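Local coordinates for protein LST4 (Kluyveromyces lactis, PDB 4ZY8), which is probably involved in extracellular amino acid uptake and in protein trafficking from the Golgi to the plasma membrane, the modelled part being its longin domain, at residues L107-L110 with T111-P115. Sequence-based numbering, arbitrary orientation. Where two conformers were deposited one is given.
Sequences LPVL and TECWP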
# COMPACT_ATOMS: atom_id res chain seq x y z
N LEU A 107 -14.86 3.26 -5.57
CA LEU A 107 -15.09 1.96 -4.93
C LEU A 107 -15.80 0.94 -5.84
O LEU A 107 -15.42 -0.22 -5.85
CB LEU A 107 -15.85 2.12 -3.59
CG LEU A 107 -16.00 0.81 -2.78
CD1 LEU A 107 -14.65 0.18 -2.39
CD2 LEU A 107 -16.89 0.97 -1.54
N PRO A 108 -16.84 1.37 -6.61
CA PRO A 108 -17.44 0.36 -7.50
C PRO A 108 -16.46 -0.24 -8.54
O PRO A 108 -16.48 -1.44 -8.80
CB PRO A 108 -18.54 1.15 -8.23
CG PRO A 108 -18.84 2.29 -7.36
CD PRO A 108 -17.57 2.65 -6.66
N VAL A 109 -15.61 0.59 -9.13
CA VAL A 109 -14.65 0.12 -10.12
C VAL A 109 -13.53 -0.69 -9.46
O VAL A 109 -13.10 -1.74 -9.95
CB VAL A 109 -14.06 1.30 -10.91
CG1 VAL A 109 -13.07 0.80 -11.94
CG2 VAL A 109 -15.18 2.08 -11.60
N LEU A 110 -13.06 -0.18 -8.33
CA LEU A 110 -12.05 -0.86 -7.55
C LEU A 110 -12.51 -2.27 -7.22
O LEU A 110 -11.73 -3.21 -7.32
CB LEU A 110 -11.74 -0.07 -6.27
CG LEU A 110 -10.70 -0.70 -5.36
CD1 LEU A 110 -9.34 -0.79 -6.06
CD2 LEU A 110 -10.59 0.06 -4.04
N THR A 111 -13.78 -2.44 -6.85
CA THR A 111 -14.25 -3.76 -6.48
C THR A 111 -14.53 -4.59 -7.74
O THR A 111 -14.22 -5.78 -7.77
CB THR A 111 -15.51 -3.69 -5.53
OG1 THR A 111 -16.54 -2.89 -6.10
CG2 THR A 111 -15.12 -3.08 -4.19
N GLU A 112 -15.00 -3.95 -8.81
CA GLU A 112 -15.20 -4.67 -10.08
C GLU A 112 -13.90 -5.19 -10.68
O GLU A 112 -13.85 -6.28 -11.24
CB GLU A 112 -15.87 -3.75 -11.11
CG GLU A 112 -17.37 -3.63 -10.97
CD GLU A 112 -17.92 -2.46 -11.76
OE1 GLU A 112 -17.10 -1.74 -12.41
OE2 GLU A 112 -19.15 -2.24 -11.73
N CYS A 113 -12.83 -4.41 -10.55
CA CYS A 113 -11.54 -4.75 -11.14
C CYS A 113 -10.60 -5.42 -10.16
O CYS A 113 -9.44 -5.64 -10.49
CB CYS A 113 -10.85 -3.48 -11.69
SG CYS A 113 -11.60 -2.79 -13.22
N TRP A 114 -11.08 -5.76 -8.96
CA TRP A 114 -10.18 -6.23 -7.89
C TRP A 114 -9.26 -7.39 -8.29
O TRP A 114 -8.10 -7.41 -7.87
CB TRP A 114 -10.97 -6.66 -6.64
CG TRP A 114 -10.00 -6.99 -5.54
CD1 TRP A 114 -9.70 -8.23 -5.06
CD2 TRP A 114 -9.14 -6.07 -4.86
NE1 TRP A 114 -8.73 -8.13 -4.09
CE2 TRP A 114 -8.37 -6.81 -3.95
CE3 TRP A 114 -8.96 -4.68 -4.93
CZ2 TRP A 114 -7.43 -6.22 -3.11
CZ3 TRP A 114 -8.02 -4.09 -4.09
CH2 TRP A 114 -7.27 -4.87 -3.19
N PRO A 115 -9.75 -8.37 -9.07
CA PRO A 115 -8.79 -9.43 -9.44
C PRO A 115 -7.58 -8.87 -10.21
O PRO A 115 -6.50 -9.43 -10.12
CB PRO A 115 -9.61 -10.36 -10.33
CG PRO A 115 -11.02 -10.13 -9.91
CD PRO A 115 -11.10 -8.67 -9.58
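The Leu110 and Trp114 side chains run alongside each other in the same direction: Leu110 CD1 comes 4.1 Å from Trp114 CZ3, on the six-membered part of the indole, while Leu110 O sits near the ring plane at its edge. Both side chains set CG opposite the backbone N (chi1 179° in Leu110, -174° in Trp114), which carries the branched methyls and the indole along one another. One turn earlier, Leu107 CD1 reaches Thr111 CG2 at 3.8 Å. The hydroxyl of Thr111, placed by a chi1 of 53° between backbone N and carbonyl carbon, turns back to the preceding turn, with OG1 2.9 Å from Leu107 O and 3.1 Å from Pro108 O. Such a short polar group suits a solvent-facing helix position. Leu107 to Thr111 lie on the short helix 107-112, which follows strand 95-103 of the antiparallel longin-domain sheet, while Trp114 opens the long helix 114-134. Helical bonds run from Thr111 N to Leu107 O, from Glu112 N to Pro108 O and from Cys113 N to Val109 O, the last at 2.7 Å. Cys113 then leaves helical geometry and occupies the N-cap position of the next helix. Proline suits position 108, in the first turn, where a missing N-H costs little. Beyond the two segments, Ile71 touches both leucines, and apolar Leu110 suits its buried place against Val80, Phe82 and Ile117. The broad indole of Trp114 reaches both Leu110 and Leu121.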